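Local coordinates for protein nicotinate phosphoribosyltransferase (Vibrio cholerae, PDB 4HL7) that probably catalyses the ATP-assisted formation of nicotinate ribonucleotide from nicotinate and phosphoribosyl diphosphate, a step in NAD biosynthesis, at residues H31-D36 against L256-G261; N25-I30 against A87-S92; V142-R147 against R188-Q193; Q146-V151 against V366-L371. All blocks are in the same frame, centred on the assembly; numbering follows the deposited sequence.

Interactions 1 and 2 share helix 21-33 and lie side by side, their centres about 8 Å apart. Interactions 3 and 4 share helix 131-147, with centres about 9 Å apart. Interactions 1 and 4 are on opposite sides of the chain's centre, about 41 Å apart between centres. Interactions 2 and 3 are buried. Interactions 1 and 4 are mixed, each with a buried part and an exposed margin. Every contact is built around an aromatic side chain, but the partners differ: Thr-257 and Ala-258 in interaction 1, selenomethionine and glutamine in interaction 2, a serine in interaction 3 and a second ring in interaction 4. Interaction 3 alone adds a hydrogen bond between its segments.

Interaction 1: H31-D36 against L256-G261; sequences HHFYPD and LTAFDG
Phe-33 and the pair Thr-257/Ala-258 meet through one end of the phenyl ring. The buried part is at Ala-258, where Phe-33 CE2 lies 3.9 Å from Ala-258 CB, an apolar touch, and at the same distance from Ala-258 N, which sits at the ring edge near its plane. On the outer side Thr-257 crosses the phenylalanine at about a right angle, and its OG1 approaches Phe-33 CZ to 3.3 Å from an oblique direction. This hydroxyl is held between the threonine's own backbone N and carbonyl carbon (chi1 52°), where it also makes a weak hydrogen bond to Arg-254 O. The contact joins the C-terminal ends of two helices, 21-33 from the N-terminal domain and 247-258, which precedes a strand of the parallel sheet of the barrel-like domain. Ala-258 packs also on Ala-29, while its carbonyl accepts a hydrogen bond from Lys-86 NZ. The solvent side is formed by exposed Thr-257, which still touches the ring, and by His-32, whose side chain comes no nearer than 4.7 Å to segment 256-261. That imidazole instead turns back on its neighbour, placing His-32 CD2 3.5 Å above one face of the Phe-33 ring. Arg-254 makes a cation-pi contact with the same ring, and the Phe-33 CB lies 3.6 Å above the face of the Tyr-34 ring.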
loop_
_atom_site.group_PDB
_atom_site.type_symbol
_atom_site.label_atom_id
_atom_site.label_comp_id
_atom_site.label_asym_id
_atom_site.label_seq_id
_atom_site.Cartn_x
_atom_site.Cartn_y
_atom_site.Cartn_z
ATOM N N HIS A 31 2.192 -18.433 1.770
ATOM C CA HIS A 31 2.723 -19.730 1.229
ATOM C C HIS A 31 3.004 -20.692 2.377
ATOM O O HIS A 31 2.665 -21.878 2.314
ATOM C CB HIS A 31 3.976 -19.433 0.374
ATOM C CG HIS A 31 4.814 -20.607 0.038
ATOM N ND1 HIS A 31 4.639 -21.327 -1.096
ATOM C CD2 HIS A 31 5.945 -21.146 0.678
ATOM C CE1 HIS A 31 5.579 -22.299 -1.163
ATOM N NE2 HIS A 31 6.375 -22.184 -0.079
ATOM N N HIS A 32 3.597 -20.162 3.431
ATOM C CA HIS A 32 4.023 -20.972 4.552
ATOM C C HIS A 32 2.868 -21.441 5.395
ATOM O O HIS A 32 2.771 -22.656 5.707
ATOM C CB HIS A 32 5.021 -20.157 5.402
ATOM C CG HIS A 32 5.641 -20.968 6.503
ATOM N ND1 HIS A 32 6.698 -21.798 6.289
ATOM C CD2 HIS A 32 5.283 -21.105 7.845
ATOM C CE1 HIS A 32 7.010 -22.419 7.445
ATOM N NE2 HIS A 32 6.124 -22.017 8.393
ATOM N N PHE A 33 1.958 -20.545 5.771
ATOM C CA PHE A 33 0.911 -20.852 6.786
ATOM C C PHE A 33 -0.450 -21.220 6.172
ATOM O O PHE A 33 -1.278 -21.883 6.828
ATOM C CB PHE A 33 0.724 -19.643 7.756
ATOM C CG PHE A 33 1.820 -19.525 8.795
ATOM C CD1 PHE A 33 2.063 -20.576 9.662
ATOM C CD2 PHE A 33 2.543 -18.322 8.957
ATOM C CE1 PHE A 33 3.058 -20.478 10.636
ATOM C CE2 PHE A 33 3.538 -18.204 9.927
ATOM C CZ PHE A 33 3.788 -19.287 10.762
ATOM N N TYR A 34 -0.734 -20.668 5.001
ATOM C CA TYR A 34 -2.118 -20.618 4.469
ATOM C C TYR A 34 -2.152 -20.970 2.978
ATOM O O TYR A 34 -2.826 -20.319 2.189
ATOM C CB TYR A 34 -2.752 -19.196 4.685
ATOM C CG TYR A 34 -2.700 -18.762 6.126
ATOM C CD1 TYR A 34 -2.100 -17.549 6.483
ATOM C CD2 TYR A 34 -3.291 -19.544 7.113
ATOM C CE1 TYR A 34 -1.974 -17.183 7.834
ATOM C CE2 TYR A 34 -3.187 -19.221 8.463
ATOM C CZ TYR A 34 -2.544 -18.011 8.795
ATOM O OH TYR A 34 -2.456 -17.638 10.120
ATOM N N PRO A 35 -1.494 -22.046 2.613
ATOM C CA PRO A 35 -1.438 -22.422 1.190
ATOM C C PRO A 35 -2.794 -22.747 0.518
ATOM O O PRO A 35 -2.863 -22.715 -0.722
ATOM C CB PRO A 35 -0.552 -23.688 1.220
ATOM C CG PRO A 35 -0.784 -24.265 2.565
ATOM C CD PRO A 35 -0.816 -23.035 3.475
ATOM N N ASP A 36 -3.810 -23.132 1.284
ATOM C CA ASP A 36 -5.133 -23.471 0.713
ATOM C C ASP A 36 -6.217 -22.440 1.099
ATOM O O ASP A 36 -7.386 -22.695 0.939
ATOM C CB ASP A 36 -5.576 -24.853 1.147
ATOM C CG ASP A 36 -4.792 -25.956 0.451
ATOM O OD1 ASP A 36 -4.775 -25.983 -0.812
ATOM O OD2 ASP A 36 -4.197 -26.798 1.157
ATOM N N LEU A 256 6.039 -12.680 12.643
ATOM C CA LEU A 256 7.343 -12.990 13.245
ATOM C C LEU A 256 7.779 -14.461 13.027
ATOM O O LEU A 256 8.948 -14.737 12.874
ATOM C CB LEU A 256 7.296 -12.700 14.736
ATOM C CG LEU A 256 7.045 -11.190 15.039
ATOM C CD1 LEU A 256 6.980 -10.986 16.573
ATOM C CD2 LEU A 256 7.990 -10.145 14.363
ATOM N N THR A 257 6.830 -15.387 12.970
ATOM C CA THR A 257 7.201 -16.826 12.801
ATOM C C THR A 257 7.270 -17.240 11.331
ATOM O O THR A 257 7.656 -18.374 11.026
ATOM C CB THR A 257 6.286 -17.744 13.592
ATOM O OG1 THR A 257 4.949 -17.458 13.292
ATOM C CG2 THR A 257 6.495 -17.507 15.110
ATOM N N ALA A 258 6.877 -16.320 10.447
ATOM C CA ALA A 258 6.968 -16.525 8.978
ATOM C C ALA A 258 8.380 -16.310 8.443
ATOM O O ALA A 258 8.700 -16.801 7.381
ATOM C CB ALA A 258 5.996 -15.591 8.287
ATOM N N PHE A 259 9.213 -15.561 9.174
ATOM C CA PHE A 259 10.558 -15.127 8.674
ATOM C C PHE A 259 11.549 -15.139 9.830
ATOM O O PHE A 259 11.144 -14.844 10.970
ATOM C CB PHE A 259 10.528 -13.679 8.159
ATOM C CG PHE A 259 9.394 -13.357 7.169
ATOM C CD1 PHE A 259 9.584 -13.513 5.788
ATOM C CD2 PHE A 259 8.187 -12.786 7.607
ATOM C CE1 PHE A 259 8.540 -13.166 4.887
ATOM C CE2 PHE A 259 7.159 -12.411 6.726
ATOM C CZ PHE A 259 7.328 -12.634 5.347
ATOM N N ASP A 260 12.846 -15.377 9.557
ATOM C CA ASP A 260 13.861 -15.197 10.654
ATOM C C ASP A 260 13.951 -13.757 11.183
ATOM O O ASP A 260 14.018 -13.530 12.391
ATOM C CB ASP A 260 15.266 -15.584 10.179
ATOM C CG ASP A 260 15.405 -17.057 9.930
ATOM O OD1 ASP A 260 14.555 -17.776 10.430
ATOM O OD2 ASP A 260 16.393 -17.489 9.254
ATOM N N GLY A 261 14.001 -12.788 10.259
ATOM C CA GLY A 261 14.346 -11.420 10.612
ATOM C C GLY A 261 13.800 -10.367 9.663
ATOM O O GLY A 261 14.347 -9.277 9.621
#

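Interaction 2: N25-I30 against A87-S92; sequences NMMQAI and ATFLQS
A Met-aromatic contact lies in the buried interface between helices 21-33 and 87-93, where selenomethionine Met-27 and its neighbour Gln-28 take hold of the Phe-89 ring from two directions. Phe-89 reaches across with CG anti to its backbone N (chi1 167°). Gln-28 covers one face: its CB stands 3.9 Å from the centroid of the Phe-89 ring and 15° off the normal, a CH-pi contact. Met-27 comes to the rim instead. Its CG is 3.8 Å from Phe-89 CE1, and the extended chain then carries SE to the edge, 5.2 Å from the centroid of the Phe-89 ring and close to its plane. The helices come near enough for Gln-28 CA and Phe-89 CA to be 6.4 Å apart.

The glutamine tail runs on past the ring, its amide almost perpendicular to the ring plane (86°), and Gln-28 OE1 lies 3.5 Å from Phe-89 CB. That amide is fixed by the residues just before helix 87-93: OE1 accepts from Lys-86 N and NE2 donates to His-84 O, which satisfies a buried polar group beside an aromatic one. Ser-92 OG donates to Phe-89 O over 2.9 Å, turning the serine hydroxyl back onto its own helix, and His-31 meets the Phe-89 ring edge-to-face. The whole is a helix-helix contact within the N-terminal domain of the NAPRTase family, with a Met-aromatic pair at the ring edge.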
loop_
_atom_site.group_PDB
_atom_site.type_symbol
_atom_site.label_atom_id
_atom_site.label_comp_id
_atom_site.label_asym_id
_atom_site.label_seq_id
_atom_site.Cartn_x
_atom_site.Cartn_y
_atom_site.Cartn_z
ATOM N N ASN A 25 6.587 -10.330 -0.016
ATOM C CA ASN A 25 6.912 -10.774 1.304
ATOM C C ASN A 25 5.723 -11.474 1.986
ATOM O O ASN A 25 5.880 -12.587 2.530
ATOM C CB ASN A 25 7.444 -9.599 2.125
ATOM C CG ASN A 25 8.682 -8.997 1.522
ATOM O OD1 ASN A 25 9.326 -9.579 0.597
ATOM N ND2 ASN A 25 9.031 -7.775 2.004
HETATM N N MSE A 26 4.528 -10.868 1.917
HETATM C CA MSE A 26 3.348 -11.455 2.485
HETATM C C MSE A 26 3.017 -12.726 1.723
HETATM O O MSE A 26 2.552 -13.691 2.318
HETATM C CB MSE A 26 2.209 -10.430 2.406
HETATM C CG MSE A 26 1.062 -10.804 3.264
HETATM SE SE MSE A 26 -0.032 -9.134 3.266
HETATM C CE MSE A 26 0.829 -7.760 3.437
HETATM N N MSE A 27 3.324 -12.785 0.431
HETATM C CA MSE A 27 3.094 -14.066 -0.280
HETATM C C MSE A 27 3.887 -15.203 0.333
HETATM O O MSE A 27 3.422 -16.360 0.396
HETATM C CB MSE A 27 3.491 -13.869 -1.756
HETATM C CG MSE A 27 3.106 -15.133 -2.566
HETATM SE SE MSE A 27 3.699 -14.755 -4.417
HETATM C CE MSE A 27 3.309 -16.416 -5.379
ATOM N N GLN A 28 5.115 -14.928 0.763
ATOM C CA GLN A 28 5.860 -15.959 1.506
ATOM C C GLN A 28 5.162 -16.402 2.756
ATOM O O GLN A 28 5.125 -17.638 3.063
ATOM C CB GLN A 28 7.326 -15.590 1.823
ATOM C CG GLN A 28 7.880 -16.574 2.886
ATOM C CD GLN A 28 9.350 -16.530 3.001
ATOM O OE1 GLN A 28 10.068 -16.767 2.018
ATOM N NE2 GLN A 28 9.838 -16.184 4.185
ATOM N N ALA A 29 4.610 -15.460 3.531
ATOM C CA ALA A 29 3.993 -15.853 4.803
ATOM C C ALA A 29 2.727 -16.661 4.552
ATOM O O ALA A 29 2.417 -17.647 5.229
ATOM C CB ALA A 29 3.659 -14.619 5.666
ATOM N N ILE A 30 2.025 -16.287 3.503
ATOM C CA ILE A 30 0.748 -16.987 3.113
ATOM C C ILE A 30 1.132 -18.379 2.555
ATOM O O ILE A 30 0.460 -19.407 2.861
ATOM C CB ILE A 30 -0.016 -16.171 2.038
ATOM C CG1 ILE A 30 -0.539 -14.879 2.689
ATOM C CG2 ILE A 30 -1.228 -16.967 1.453
ATOM C CD1 ILE A 30 -0.838 -13.796 1.648
ATOM N N ALA A 87 14.585 -19.944 0.725
ATOM C CA ALA A 87 14.982 -20.593 -0.545
ATOM C C ALA A 87 13.857 -21.480 -1.166
ATOM O O ALA A 87 13.711 -21.526 -2.411
ATOM C CB ALA A 87 16.243 -21.417 -0.323
ATOM N N THR A 88 13.140 -22.238 -0.338
ATOM C CA THR A 88 12.037 -23.083 -0.815
ATOM C C THR A 88 10.936 -22.245 -1.448
ATOM O O THR A 88 10.388 -22.618 -2.508
ATOM C CB THR A 88 11.402 -23.993 0.266
ATOM O OG1 THR A 88 11.049 -23.221 1.426
ATOM C CG2 THR A 88 12.402 -25.140 0.654
ATOM N N PHE A 89 10.612 -21.123 -0.828
ATOM C CA PHE A 89 9.609 -20.224 -1.433
ATOM C C PHE A 89 10.122 -19.645 -2.757
ATOM O O PHE A 89 9.376 -19.609 -3.759
ATOM C CB PHE A 89 9.156 -19.101 -0.464
ATOM C CG PHE A 89 8.381 -18.003 -1.147
ATOM C CD1 PHE A 89 7.041 -18.239 -1.600
ATOM C CD2 PHE A 89 8.942 -16.764 -1.348
ATOM C CE1 PHE A 89 6.304 -17.205 -2.184
ATOM C CE2 PHE A 89 8.208 -15.751 -2.005
ATOM C CZ PHE A 89 6.894 -15.977 -2.380
ATOM N N LEU A 90 11.372 -19.194 -2.788
ATOM C CA LEU A 90 11.879 -18.574 -4.022
ATOM C C LEU A 90 11.940 -19.617 -5.149
ATOM O O LEU A 90 11.699 -19.283 -6.315
ATOM C CB LEU A 90 13.261 -17.955 -3.839
ATOM C CG LEU A 90 13.235 -16.711 -2.910
ATOM C CD1 LEU A 90 14.558 -16.013 -2.755
ATOM C CD2 LEU A 90 12.276 -15.691 -3.550
ATOM N N GLN A 91 12.311 -20.857 -4.803
ATOM C CA GLN A 91 12.298 -21.931 -5.836
ATOM C C GLN A 91 10.890 -22.156 -6.435
ATOM O O GLN A 91 10.767 -22.367 -7.657
ATOM C CB GLN A 91 12.944 -23.246 -5.299
ATOM C CG GLN A 91 14.457 -23.074 -5.175
ATOM N N SER A 92 9.862 -22.063 -5.602
ATOM C CA SER A 92 8.475 -22.193 -6.068
ATOM C C SER A 92 8.074 -21.053 -7.037
ATOM O O SER A 92 7.285 -21.282 -7.957
ATOM C CB SER A 92 7.481 -22.406 -4.903
ATOM O OG SER A 92 7.032 -21.178 -4.342
#

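Interaction 3: V142-R147 against R188-Q193; sequences VRSRQR and RRFSSQ
Two first torsions bring Ser-144 and Phe-190 together. In Ser-144 the hydroxyl lies opposite its carbonyl carbon (chi1 -57°), and in Phe-190 the ring swings away from its backbone N (chi1 -179°) and folds over towards helix 131-147. The serine thus meets both the ring and the carbonyl group of one and the same residue. Ser-144 OG donates to Phe-190 O over 2.7 Å, in the carbonyl plane and on a lone pair, with a C=O...donor angle of 130°. The same hydroxyl oxygen sits 3.4 Å above the middle of the Phe-190 ring. Ser-144 CB covers the face as well, 3.7 Å from the Phe-190 ring centroid in a CH-pi contact. With its proton directed to the carbonyl, the hydroxyl oxygen faces the ring without donating to it, and CB shares the face. Both residues are buried, and the bond satisfies a polar group on each side of the contact.

Neighbouring bonds hold the loop in place. Arg-189 O takes a hydrogen bond from Ser-140 OG, one helical turn before Ser-144, and Ser-192 N is bonded to Glu-141 OE2. The Phe-190 backbone is also hydrogen-bonded to that of Thr-354. Directly after Phe-190, Ser-191 occupies the N-cap of helix 192-205. The arrangement is a serine-to-carbonyl hydrogen bond and CH-pi contact on the beta-to-alpha connection from strand 181-183 of the parallel sheet into an N-capped helix.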
loop_
_atom_site.group_PDB
_atom_site.type_symbol
_atom_site.label_atom_id
_atom_site.label_comp_id
_atom_site.label_asym_id
_atom_site.label_seq_id
_atom_site.Cartn_x
_atom_site.Cartn_y
_atom_site.Cartn_z
ATOM N N VAL A 142 -3.213 3.178 -17.929
ATOM C CA VAL A 142 -4.116 3.168 -19.068
ATOM C C VAL A 142 -4.897 4.474 -19.141
ATOM O O VAL A 142 -4.992 5.116 -20.217
ATOM C CB VAL A 142 -5.058 1.955 -19.021
ATOM C CG1 VAL A 142 -6.206 2.119 -20.010
ATOM C CG2 VAL A 142 -4.268 0.689 -19.334
ATOM N N ARG A 143 -5.358 4.933 -17.988
ATOM C CA ARG A 143 -6.081 6.200 -17.924
ATOM C C ARG A 143 -5.177 7.366 -18.364
ATOM O O ARG A 143 -5.607 8.242 -19.114
ATOM C CB ARG A 143 -6.620 6.409 -16.497
ATOM C CG ARG A 143 -7.515 7.619 -16.321
ATOM C CD ARG A 143 -6.758 8.768 -15.651
ATOM N NE ARG A 143 -7.667 9.765 -15.059
ATOM C CZ ARG A 143 -7.280 10.722 -14.218
ATOM N NH1 ARG A 143 -5.999 10.830 -13.868
ATOM N NH2 ARG A 143 -8.183 11.552 -13.700
ATOM N N SER A 144 -3.936 7.381 -17.888
ATOM C CA SER A 144 -2.975 8.365 -18.352
ATOM C C SER A 144 -2.809 8.344 -19.859
ATOM O O SER A 144 -2.932 9.392 -20.497
ATOM C CB SER A 144 -1.602 8.201 -17.677
ATOM O OG SER A 144 -1.750 8.289 -16.245
ATOM N N ARG A 145 -2.530 7.156 -20.424
ATOM C CA ARG A 145 -2.376 6.994 -21.888
ATOM C C ARG A 145 -3.581 7.424 -22.664
ATOM O O ARG A 145 -3.447 7.968 -23.814
ATOM C CB ARG A 145 -2.062 5.526 -22.203
ATOM C CG ARG A 145 -0.655 5.183 -21.801
ATOM C CD ARG A 145 -0.464 3.675 -21.693
ATOM N NE ARG A 145 0.917 3.352 -21.301
ATOM C CZ ARG A 145 1.767 2.658 -22.037
ATOM N NH1 ARG A 145 1.414 2.260 -23.263
ATOM N NH2 ARG A 145 2.992 2.399 -21.565
ATOM N N GLN A 146 -4.763 7.107 -22.148
ATOM C CA GLN A 146 -5.982 7.340 -22.915
ATOM C C GLN A 146 -6.479 8.772 -22.800
ATOM O O GLN A 146 -6.973 9.359 -23.796
ATOM C CB GLN A 146 -7.063 6.363 -22.551
ATOM C CG GLN A 146 -7.017 5.188 -23.495
ATOM C CD GLN A 146 -8.035 4.117 -23.214
ATOM O OE1 GLN A 146 -7.719 2.950 -23.352
ATOM N NE2 GLN A 146 -9.282 4.503 -22.883
ATOM N N ARG A 147 -6.289 9.351 -21.617
ATOM C CA ARG A 147 -6.917 10.640 -21.279
ATOM C C ARG A 147 -5.958 11.793 -21.014
ATOM O O ARG A 147 -6.376 12.954 -21.048
ATOM C CB ARG A 147 -7.906 10.443 -20.152
ATOM C CG ARG A 147 -9.043 9.539 -20.588
ATOM C CD ARG A 147 -9.888 9.078 -19.433
ATOM N NE ARG A 147 -11.020 8.258 -19.903
ATOM C CZ ARG A 147 -12.041 7.910 -19.129
ATOM N NH1 ARG A 147 -13.029 7.165 -19.606
ATOM N NH2 ARG A 147 -12.074 8.300 -17.871
ATOM N N ARG A 188 -0.261 4.032 -7.479
ATOM C CA ARG A 188 -1.021 5.116 -8.183
ATOM C C ARG A 188 -0.142 6.018 -9.021
ATOM O O ARG A 188 -0.432 7.203 -9.207
ATOM C CB ARG A 188 -1.931 5.917 -7.230
ATOM C CG ARG A 188 -3.283 5.249 -6.906
ATOM C CD ARG A 188 -3.888 5.921 -5.653
ATOM N NE ARG A 188 -4.915 5.137 -4.949
ATOM C CZ ARG A 188 -4.726 4.443 -3.813
ATOM N NH1 ARG A 188 -3.514 4.350 -3.235
ATOM N NH2 ARG A 188 -5.770 3.806 -3.256
ATOM N N ARG A 189 0.903 5.439 -9.589
ATOM C CA ARG A 189 1.792 6.246 -10.436
ATOM C C ARG A 189 1.084 6.732 -11.684
ATOM O O ARG A 189 0.163 6.077 -12.197
ATOM C CB ARG A 189 3.041 5.475 -10.849
ATOM C CG ARG A 189 2.765 4.217 -11.715
ATOM C CD ARG A 189 3.923 3.271 -11.527
ATOM N NE ARG A 189 3.729 2.115 -12.398
ATOM C CZ ARG A 189 4.483 1.029 -12.352
ATOM N NH1 ARG A 189 5.536 0.984 -11.518
ATOM N NH2 ARG A 189 4.228 0.013 -13.202
ATOM N N PHE A 190 1.539 7.864 -12.225
ATOM C CA PHE A 190 1.014 8.327 -13.502
ATOM C C PHE A 190 1.351 7.272 -14.606
ATOM O O PHE A 190 0.519 6.980 -15.473
ATOM C CB PHE A 190 1.672 9.666 -13.879
ATOM C CG PHE A 190 1.176 10.246 -15.187
ATOM C CD1 PHE A 190 0.046 11.086 -15.213
ATOM C CD2 PHE A 190 1.853 10.011 -16.376
ATOM C CE1 PHE A 190 -0.415 11.597 -16.403
ATOM C CE2 PHE A 190 1.389 10.540 -17.589
ATOM C CZ PHE A 190 0.252 11.335 -17.592
ATOM N N SER A 191 2.583 6.728 -14.540
ATOM C CA SER A 191 3.079 5.747 -15.479
ATOM C C SER A 191 4.342 5.144 -14.864
ATOM O O SER A 191 4.923 5.734 -13.961
ATOM C CB SER A 191 3.373 6.378 -16.860
ATOM O OG SER A 191 4.483 7.270 -16.768
ATOM N N SER A 192 4.747 3.959 -15.318
ATOM C CA SER A 192 6.005 3.376 -14.814
ATOM C C SER A 192 7.225 4.266 -15.197
ATOM O O SER A 192 8.210 4.347 -14.425
ATOM C CB SER A 192 6.171 1.913 -15.293
ATOM O OG SER A 192 6.161 1.860 -16.705
ATOM N N GLN A 193 7.172 4.903 -16.378
ATOM C CA GLN A 193 8.232 5.841 -16.834
ATOM C C GLN A 193 8.341 7.033 -15.909
ATOM O O GLN A 193 9.474 7.443 -15.545
ATOM C CB GLN A 193 8.020 6.290 -18.304
ATOM C CG GLN A 193 9.184 7.094 -18.923
ATOM C CD GLN A 193 10.485 6.329 -18.862
ATOM O OE1 GLN A 193 10.530 5.182 -19.218
ATOM N NE2 GLN A 193 11.502 6.933 -18.288
#

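Interaction 4: Q146-V151 against V366-L371; sequences QRWAEV and VEYRPL
Trp-148 and Tyr-368 form a T-shaped (edge-to-face) stack between the residue that follows helix 131-147 and the loop that leads into strand 372-380. The tyrosine supplies the edge: its CD1 points onto the indole, 3.4 Å from Trp-148 CD2. The five-membered ring of Trp-148 and the Tyr-368 ring have centroids 4.8 Å apart and planes at 85°. Beside it, Tyr-368 CB rests over the six-membered ring of Trp-148 as a CH-pi contact, 4.2 Å from that ring's centroid. The far rim of the indole reaches the exposed Val-366.

Around this core, the indole is carried by the first residue to leave the helix, where a type I beta turn from Trp-148 to Val-151 begins. Arg-143, five residues earlier on the helix, touches both rings and gives NH1 to Arg-369 O. Tyr-368 is held by backbone hydrogen bonding with Trp-360 and at its OH by a hydrogen bond to Asn-355 OD1. At the indole edge, Trp-148 CH2 lies 3.6 Å from Val-366 O, near the ring plane.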
loop_
_atom_site.group_PDB
_atom_site.type_symbol
_atom_site.label_atom_id
_atom_site.label_comp_id
_atom_site.label_asym_id
_atom_site.label_seq_id
_atom_site.Cartn_x
_atom_site.Cartn_y
_atom_site.Cartn_z
ATOM N N GLN A 146 -4.763 7.107 -22.148
ATOM C CA GLN A 146 -5.982 7.340 -22.915
ATOM C C GLN A 146 -6.479 8.772 -22.800
ATOM O O GLN A 146 -6.973 9.359 -23.796
ATOM C CB GLN A 146 -7.063 6.363 -22.551
ATOM C CG GLN A 146 -7.017 5.188 -23.495
ATOM C CD GLN A 146 -8.035 4.117 -23.214
ATOM O OE1 GLN A 146 -7.719 2.950 -23.352
ATOM N NE2 GLN A 146 -9.282 4.503 -22.883
ATOM N N ARG A 147 -6.289 9.351 -21.617
ATOM C CA ARG A 147 -6.917 10.640 -21.279
ATOM C C ARG A 147 -5.958 11.793 -21.014
ATOM O O ARG A 147 -6.376 12.954 -21.048
ATOM C CB ARG A 147 -7.906 10.443 -20.152
ATOM C CG ARG A 147 -9.043 9.539 -20.588
ATOM C CD ARG A 147 -9.888 9.078 -19.433
ATOM N NE ARG A 147 -11.020 8.258 -19.903
ATOM C CZ ARG A 147 -12.041 7.910 -19.129
ATOM N NH1 ARG A 147 -13.029 7.165 -19.606
ATOM N NH2 ARG A 147 -12.074 8.300 -17.871
ATOM N N TRP A 148 -4.666 11.510 -20.797
ATOM C CA TRP A 148 -3.710 12.546 -20.427
ATOM C C TRP A 148 -2.461 12.428 -21.202
ATOM O O TRP A 148 -1.380 12.706 -20.714
ATOM C CB TRP A 148 -3.444 12.513 -18.909
ATOM C CG TRP A 148 -4.703 12.888 -18.183
ATOM C CD1 TRP A 148 -5.736 12.052 -17.725
ATOM C CD2 TRP A 148 -5.169 14.256 -17.921
ATOM N NE1 TRP A 148 -6.750 12.796 -17.188
ATOM C CE2 TRP A 148 -6.476 14.131 -17.294
ATOM C CE3 TRP A 148 -4.608 15.535 -18.105
ATOM C CZ2 TRP A 148 -7.176 15.236 -16.839
ATOM C CZ3 TRP A 148 -5.351 16.658 -17.690
ATOM C CH2 TRP A 148 -6.614 16.504 -17.087
ATOM N N ALA A 149 -2.601 11.969 -22.437
ATOM C CA ALA A 149 -1.469 11.650 -23.287
ATOM C C ALA A 149 -0.711 12.916 -23.711
ATOM O O ALA A 149 0.491 12.874 -23.981
ATOM C CB ALA A 149 -1.948 10.834 -24.496
ATOM N N GLU A 150 -1.375 14.067 -23.678
ATOM C CA GLU A 150 -0.721 15.311 -24.145
ATOM C C GLU A 150 0.054 16.098 -23.043
ATOM O O GLU A 150 0.647 17.177 -23.299
ATOM C CB GLU A 150 -1.723 16.178 -24.955
ATOM C CG GLU A 150 -2.917 16.754 -24.163
ATOM C CD GLU A 150 -3.679 15.754 -23.249
ATOM O OE1 GLU A 150 -3.918 14.567 -23.631
ATOM O OE2 GLU A 150 -4.069 16.168 -22.134
ATOM N N VAL A 151 0.080 15.567 -21.830
ATOM C CA VAL A 151 0.857 16.207 -20.766
ATOM C C VAL A 151 2.283 16.457 -21.272
ATOM O O VAL A 151 2.890 15.559 -21.795
ATOM C CB VAL A 151 0.890 15.339 -19.490
ATOM C CG1 VAL A 151 1.878 15.895 -18.475
ATOM C CG2 VAL A 151 -0.512 15.235 -18.916
ATOM N N VAL A 366 -9.459 21.529 -17.985
ATOM C CA VAL A 366 -9.746 20.663 -16.854
ATOM C C VAL A 366 -8.455 20.434 -16.057
ATOM O O VAL A 366 -7.451 20.014 -16.646
ATOM C CB VAL A 366 -10.251 19.290 -17.343
ATOM C CG1 VAL A 366 -10.582 18.359 -16.169
ATOM C CG2 VAL A 366 -11.428 19.440 -18.292
ATOM N N GLU A 367 -8.485 20.671 -14.734
ATOM C CA GLU A 367 -7.312 20.412 -13.853
ATOM C C GLU A 367 -7.051 18.915 -13.665
ATOM O O GLU A 367 -7.979 18.130 -13.368
ATOM C CB GLU A 367 -7.475 21.007 -12.455
ATOM C CG GLU A 367 -7.282 22.513 -12.372
ATOM C CD GLU A 367 -7.746 23.046 -11.031
ATOM O OE1 GLU A 367 -6.916 23.122 -10.116
ATOM O OE2 GLU A 367 -8.955 23.341 -10.888
ATOM N N TYR A 368 -5.786 18.531 -13.835
ATOM C CA TYR A 368 -5.409 17.142 -13.673
ATOM C C TYR A 368 -5.570 16.730 -12.226
ATOM O O TYR A 368 -5.144 17.456 -11.341
ATOM C CB TYR A 368 -3.958 16.922 -14.078
ATOM C CG TYR A 368 -3.576 15.497 -13.855
ATOM C CD1 TYR A 368 -4.008 14.501 -14.763
ATOM C CD2 TYR A 368 -2.844 15.106 -12.713
ATOM C CE1 TYR A 368 -3.707 13.148 -14.539
ATOM C CE2 TYR A 368 -2.552 13.756 -12.486
ATOM C CZ TYR A 368 -2.982 12.794 -13.403
ATOM O OH TYR A 368 -2.693 11.470 -13.179
ATOM N N ARG A 369 -6.143 15.540 -11.984
ATOM C CA ARG A 369 -6.119 14.884 -10.663
ATOM C C ARG A 369 -5.827 13.372 -10.943
ATOM O O ARG A 369 -6.223 12.866 -11.984
ATOM C CB ARG A 369 -7.482 15.028 -9.944
ATOM C CG ARG A 369 -7.727 16.429 -9.313
ATOM C CD ARG A 369 -9.218 16.768 -9.206
ATOM N N PRO A 370 -5.129 12.693 -10.038
ATOM C CA PRO A 370 -4.934 11.232 -10.184
ATOM C C PRO A 370 -6.269 10.508 -10.221
ATOM O O PRO A 370 -7.270 11.040 -9.711
ATOM C CB PRO A 370 -4.189 10.835 -8.882
ATOM C CG PRO A 370 -3.507 12.084 -8.456
ATOM C CD PRO A 370 -4.401 13.237 -8.870
ATOM N N LEU A 371 -6.274 9.282 -10.769
ATOM C CA LEU A 371 -7.481 8.446 -10.788
ATOM C C LEU A 371 -7.791 8.040 -9.362
ATOM O O LEU A 371 -6.906 7.657 -8.605
ATOM C CB LEU A 371 -7.251 7.189 -11.635
ATOM C CG LEU A 371 -8.451 6.243 -11.862
ATOM C CD1 LEU A 371 -9.787 6.893 -11.471
ATOM C CD2 LEU A 371 -8.487 5.788 -13.311
#